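PDB 4ECO: uncharacterized protein from Bacteroides eggerthii DSM 20697, which is of unknown function but, as a leucine-rich repeat solenoid, probably serves in binding other proteins. Local coordinates for residues E37-Q50 against L88-I101. Sequence-based numbering, arbitrary orientation.
Sequences EIWDALNGKNWSQQ and LEGFGASGRVPDAI
The carbonyl oxygen of Leu42, just past the end of helix 27-41, is gripped by two donors on opposite faces of its plane. Ser94 N comes from one face, 3.1 Å from Leu42 O with an N-H...O angle of 175°; from the other, Trp47 NE1 lies 2.9 Å from Leu42 O. One acceptor thus ties the end of the helix both to the 88-101 segment and to the indole that follows. That indole is held between layers. Phe91 makes an offset stack with its six-membered ring, centroids 4.7 Å apart and planes at 25°, and sets its CB over the five-membered ring, while Trp39 and Gly44 CA lie against the other indole face. The side-chain amide of Gln49 extends the pile, stacked at a modest tilt on the far face of Phe91, with NE2 over the ring centre; a bend at chi2 (135°) helps fold it back there. Ser48 N donates to Phe91 O, 3.1 Å away, fixing the backbones beside the stack. In fold terms, helix 27-41 and the loop after it, which probably cap the N-terminal end of the leucine-rich repeat solenoid, are laid over the chain leaving strand 83-87, which passes through a type II turn at Leu88-Phe91 and on to strand 96-97. The Leu42 side chain packs against this chain: CD1 meets Leu88 CD1 at 3.6 Å, and CD2 rests on the Gly95 backbone. Further up the helix, Ala41 CB and Ile38 CG1 pack on the Pro98 ring, and Ile38 CD1 reaches Ile101 CD1, 3.9 Å away. Near the turn, Glu117, a sodium ligand, accepts from Gly90 N.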
loop_
_atom_site.group_PDB
_atom_site.type_symbol
_atom_site.label_atom_id
_atom_site.label_comp_id
_atom_site.label_asym_id
_atom_site.label_seq_id
_atom_site.Cartn_x
_atom_site.Cartn_y
_atom_site.Cartn_z
ATOM N N GLU A 37 -21.348 24.707 23.466
ATOM C CA GLU A 37 -22.492 24.692 22.565
ATOM C C GLU A 37 -22.336 23.542 21.521
ATOM O O GLU A 37 -23.312 22.854 21.206
ATOM C CB GLU A 37 -22.652 26.063 21.899
ATOM C CG GLU A 37 -24.069 26.323 21.418
ATOM C CD GLU A 37 -24.409 27.777 21.159
ATOM O OE1 GLU A 37 -24.071 28.634 22.012
ATOM O OE2 GLU A 37 -25.065 28.048 20.125
ATOM N N ILE A 38 -21.094 23.305 21.053
ATOM C CA ILE A 38 -20.753 22.222 20.123
ATOM C C ILE A 38 -21.030 20.873 20.826
ATOM O O ILE A 38 -21.707 20.020 20.259
ATOM C CB ILE A 38 -19.280 22.371 19.635
ATOM C CG1 ILE A 38 -19.207 23.474 18.563
ATOM C CG2 ILE A 38 -18.696 21.030 19.109
ATOM C CD1 ILE A 38 -17.827 24.092 18.366
ATOM N N TRP A 39 -20.529 20.712 22.060
ATOM C CA TRP A 39 -20.713 19.530 22.911
ATOM C C TRP A 39 -22.217 19.255 23.097
ATOM O O TRP A 39 -22.659 18.144 22.819
ATOM C CB TRP A 39 -20.004 19.762 24.262
ATOM C CG TRP A 39 -19.911 18.552 25.144
ATOM C CD1 TRP A 39 -19.034 17.510 25.022
ATOM C CD2 TRP A 39 -20.620 18.336 26.370
ATOM N NE1 TRP A 39 -19.196 16.625 26.069
ATOM C CE2 TRP A 39 -20.138 17.128 26.930
ATOM C CE3 TRP A 39 -21.581 19.069 27.079
ATOM C CZ2 TRP A 39 -20.617 16.624 28.140
ATOM C CZ3 TRP A 39 -22.093 18.533 28.250
ATOM C CH2 TRP A 39 -21.611 17.325 28.764
ATOM N N ASP A 40 -23.006 20.296 23.466
ATOM C CA ASP A 40 -24.463 20.212 23.646
ATOM C C ASP A 40 -25.185 19.742 22.376
ATOM O O ASP A 40 -26.022 18.835 22.459
ATOM C CB ASP A 40 -25.044 21.568 24.078
ATOM C CG ASP A 40 -24.711 22.000 25.490
ATOM O OD1 ASP A 40 -24.396 21.122 26.321
ATOM O OD2 ASP A 40 -24.804 23.218 25.774
ATOM N N ALA A 41 -24.858 20.342 21.215
ATOM C CA ALA A 41 -25.446 20.026 19.918
ATOM C C ALA A 41 -25.104 18.599 19.433
ATOM O O ALA A 41 -25.882 17.995 18.683
ATOM C CB ALA A 41 -24.960 21.028 18.889
ATOM N N LEU A 42 -23.938 18.076 19.837
ATOM C CA LEU A 42 -23.450 16.769 19.398
ATOM C C LEU A 42 -23.648 15.690 20.482
ATOM O O LEU A 42 -22.931 14.678 20.486
ATOM C CB LEU A 42 -21.974 16.860 18.975
ATOM C CG LEU A 42 -21.718 17.734 17.741
ATOM C CD1 LEU A 42 -20.273 17.739 17.390
ATOM C CD2 LEU A 42 -22.533 17.274 16.548
ATOM N N ASN A 43 -24.680 15.898 21.359
ATOM C CA ASN A 43 -25.102 14.986 22.422
ATOM C C ASN A 43 -23.897 14.547 23.316
ATOM O O ASN A 43 -23.792 13.391 23.719
ATOM C CB ASN A 43 -25.802 13.778 21.783
ATOM C CG ASN A 43 -26.551 12.875 22.723
ATOM O OD1 ASN A 43 -26.439 11.645 22.646
ATOM N ND2 ASN A 43 -27.329 13.460 23.625
ATOM N N GLY A 44 -23.041 15.513 23.647
ATOM C CA GLY A 44 -21.833 15.350 24.447
ATOM C C GLY A 44 -21.942 14.606 25.768
ATOM O O GLY A 44 -20.956 14.016 26.231
ATOM N N LYS A 45 -23.110 14.666 26.427
ATOM C CA LYS A 45 -23.293 13.988 27.718
ATOM C C LYS A 45 -23.244 12.462 27.532
ATOM O O LYS A 45 -22.939 11.742 28.489
ATOM C CB LYS A 45 -24.604 14.414 28.399
ATOM C CG LYS A 45 -25.842 14.263 27.511
ATOM C CD LYS A 45 -27.153 14.284 28.306
ATOM C CE LYS A 45 -28.349 13.936 27.446
ATOM N NZ LYS A 45 -29.607 13.858 28.240
ATOM N N ASN A 46 -23.467 11.975 26.287
ATOM C CA ASN A 46 -23.487 10.544 26.007
ATOM C C ASN A 46 -22.260 10.063 25.223
ATOM O O ASN A 46 -22.211 8.886 24.830
ATOM C CB ASN A 46 -24.768 10.155 25.289
ATOM C CG ASN A 46 -25.974 10.300 26.200
ATOM O OD1 ASN A 46 -26.896 11.066 25.919
ATOM N ND2 ASN A 46 -25.947 9.649 27.363
ATOM N N TRP A 47 -21.241 10.927 25.089
ATOM C CA TRP A 47 -19.954 10.584 24.490
ATOM C C TRP A 47 -19.211 9.556 25.330
ATOM O O TRP A 47 -19.262 9.631 26.567
ATOM C CB TRP A 47 -19.073 11.842 24.399
ATOM C CG TRP A 47 -19.403 12.840 23.337
ATOM C CD1 TRP A 47 -20.484 12.844 22.508
ATOM C CD2 TRP A 47 -18.640 14.006 23.010
ATOM N NE1 TRP A 47 -20.438 13.942 21.678
ATOM C CE2 TRP A 47 -19.315 14.672 21.964
ATOM C CE3 TRP A 47 -17.442 14.557 23.503
ATOM C CZ2 TRP A 47 -18.851 15.870 21.414
ATOM C CZ3 TRP A 47 -16.963 15.724 22.934
ATOM C CH2 TRP A 47 -17.677 16.382 21.920
ATOM N N SER A 48 -18.493 8.621 24.686
ATOM C CA SER A 48 -17.658 7.659 25.411
ATOM C C SER A 48 -16.527 7.269 24.490
ATOM O O SER A 48 -16.785 6.644 23.460
ATOM C CB SER A 48 -18.458 6.451 25.909
ATOM O OG SER A 48 -17.773 5.778 26.958
ATOM N N GLN A 49 -15.276 7.682 24.826
ATOM C CA GLN A 49 -14.091 7.476 23.976
ATOM C C GLN A 49 -13.615 5.995 23.903
ATOM O O GLN A 49 -13.777 5.217 24.861
ATOM C CB GLN A 49 -12.921 8.373 24.411
ATOM C CG GLN A 49 -11.862 8.553 23.313
ATOM C CD GLN A 49 -11.400 9.976 23.130
ATOM O OE1 GLN A 49 -10.841 10.625 24.039
ATOM N NE2 GLN A 49 -11.581 10.469 21.918
ATOM N N GLN A 50 -13.013 5.650 22.711
ATOM C CA GLN A 50 -12.449 4.346 22.310
ATOM C C GLN A 50 -11.014 4.095 22.994
ATOM O O GLN A 50 -10.966 3.389 24.007
ATOM C CB GLN A 50 -12.403 4.190 20.746
ATOM C CG GLN A 50 -11.665 5.289 19.934
ATOM C CD GLN A 50 -11.504 5.022 18.429
ATOM O OE1 GLN A 50 -12.459 4.744 17.678
ATOM N NE2 GLN A 50 -10.287 5.204 17.934
ATOM N N LEU A 88 -12.959 15.243 17.451
ATOM C CA LEU A 88 -14.061 14.481 18.006
ATOM C C LEU A 88 -13.813 13.012 17.864
ATOM O O LEU A 88 -14.701 12.212 18.214
ATOM C CB LEU A 88 -15.372 14.830 17.314
ATOM C CG LEU A 88 -15.856 16.254 17.367
ATOM C CD1 LEU A 88 -17.073 16.386 16.512
ATOM C CD2 LEU A 88 -16.081 16.727 18.802
ATOM N N GLU A 89 -12.622 12.637 17.328
ATOM C CA GLU A 89 -12.248 11.243 17.084
ATOM C C GLU A 89 -12.548 10.336 18.290
ATOM O O GLU A 89 -12.170 10.680 19.414
ATOM C CB GLU A 89 -10.755 11.130 16.746
ATOM C CG GLU A 89 -10.367 11.494 15.328
ATOM C CD GLU A 89 -8.864 11.481 15.168
ATOM O OE1 GLU A 89 -8.169 12.168 15.959
ATOM O OE2 GLU A 89 -8.377 10.751 14.275
ATOM N N GLY A 90 -13.270 9.238 18.030
ATOM C CA GLY A 90 -13.620 8.208 19.006
ATOM C C GLY A 90 -14.684 8.521 20.038
ATOM O O GLY A 90 -15.060 7.635 20.809
ATOM N N PHE A 91 -15.208 9.749 20.044
ATOM C CA PHE A 91 -16.196 10.147 21.048
ATOM C C PHE A 91 -17.584 9.611 20.757
ATOM O O PHE A 91 -18.372 9.426 21.691
ATOM C CB PHE A 91 -16.256 11.678 21.191
ATOM C CG PHE A 91 -15.156 12.262 22.039
ATOM C CD1 PHE A 91 -14.973 11.844 23.357
ATOM C CD2 PHE A 91 -14.321 13.258 21.537
ATOM C CE1 PHE A 91 -13.964 12.410 24.150
ATOM C CE2 PHE A 91 -13.321 13.829 22.335
ATOM C CZ PHE A 91 -13.156 13.405 23.638
ATOM N N GLY A 92 -17.881 9.373 19.491
ATOM C CA GLY A 92 -19.190 8.877 19.100
ATOM C C GLY A 92 -20.237 9.963 19.164
ATOM O O GLY A 92 -21.365 9.719 19.593
ATOM N N ALA A 93 -19.854 11.171 18.714
ATOM C CA ALA A 93 -20.687 12.368 18.645
ATOM C C ALA A 93 -21.926 12.121 17.769
ATOM O O ALA A 93 -21.852 11.365 16.793
ATOM C CB ALA A 93 -19.869 13.520 18.097
ATOM N N SER A 94 -23.075 12.706 18.158
ATOM C CA SER A 94 -24.345 12.502 17.481
ATOM C C SER A 94 -25.110 13.785 17.444
ATOM O O SER A 94 -25.507 14.291 18.503
ATOM C CB SER A 94 -25.160 11.420 18.195
ATOM O OG SER A 94 -26.493 11.343 17.716
ATOM N N GLY A 95 -25.345 14.292 16.234
ATOM C CA GLY A 95 -26.088 15.529 16.046
ATOM C C GLY A 95 -25.616 16.370 14.889
ATOM O O GLY A 95 -25.060 15.855 13.913
ATOM N N ARG A 96 -25.838 17.682 15.008
ATOM C CA ARG A 96 -25.518 18.667 13.973
ATOM C C ARG A 96 -24.448 19.632 14.482
ATOM O O ARG A 96 -24.588 20.137 15.592
ATOM C CB ARG A 96 -26.803 19.420 13.573
ATOM C CG ARG A 96 -27.874 18.515 12.924
ATOM C CD ARG A 96 -29.275 19.126 12.917
ATOM N NE ARG A 96 -29.299 20.498 12.394
ATOM C CZ ARG A 96 -29.561 20.824 11.132
ATOM N NH1 ARG A 96 -29.858 19.883 10.244
ATOM N NH2 ARG A 96 -29.542 22.096 10.751
ATOM N N VAL A 97 -23.355 19.847 13.708
ATOM C CA VAL A 97 -22.253 20.749 14.098
ATOM C C VAL A 97 -22.798 22.166 13.975
ATOM O O VAL A 97 -23.215 22.557 12.883
ATOM C CB VAL A 97 -20.955 20.492 13.295
ATOM C CG1 VAL A 97 -19.854 21.453 13.713
ATOM C CG2 VAL A 97 -20.491 19.046 13.473
ATOM N N PRO A 98 -22.945 22.881 15.120
ATOM C CA PRO A 98 -23.616 24.192 15.086
ATOM C C PRO A 98 -22.745 25.300 14.522
ATOM O O PRO A 98 -21.541 25.129 14.385
ATOM C CB PRO A 98 -23.959 24.448 16.560
ATOM C CG PRO A 98 -22.949 23.710 17.335
ATOM C CD PRO A 98 -22.509 22.532 16.499
ATOM N N ASP A 99 -23.368 26.458 14.238
ATOM C CA ASP A 99 -22.733 27.644 13.672
ATOM C C ASP A 99 -21.719 28.244 14.635
ATOM O O ASP A 99 -20.899 29.063 14.217
ATOM C CB ASP A 99 -23.803 28.691 13.292
ATOM C CG ASP A 99 -24.911 28.123 12.424
ATOM O OD1 ASP A 99 -24.597 27.503 11.381
ATOM O OD2 ASP A 99 -26.074 28.222 12.825
ATOM N N ALA A 100 -21.757 27.810 15.909
ATOM C CA ALA A 100 -20.854 28.225 16.988
ATOM C C ALA A 100 -19.376 27.882 16.655
ATOM O O ALA A 100 -18.460 28.527 17.180
ATOM C CB ALA A 100 -21.264 27.556 18.299
ATOM N N ILE A 101 -19.159 26.906 15.746
ATOM C CA ILE A 101 -17.846 26.438 15.316
ATOM C C ILE A 101 -17.019 27.622 14.753
ATOM O O ILE A 101 -15.815 27.684 15.025
ATOM C CB ILE A 101 -17.973 25.246 14.307
ATOM C CG1 ILE A 101 -16.634 24.548 14.018
ATOM C CG2 ILE A 101 -18.728 25.575 13.028
ATOM C CD1 ILE A 101 -16.388 23.331 14.859
HETATM O O HOH W 1 -27.692 18.647 17.134
#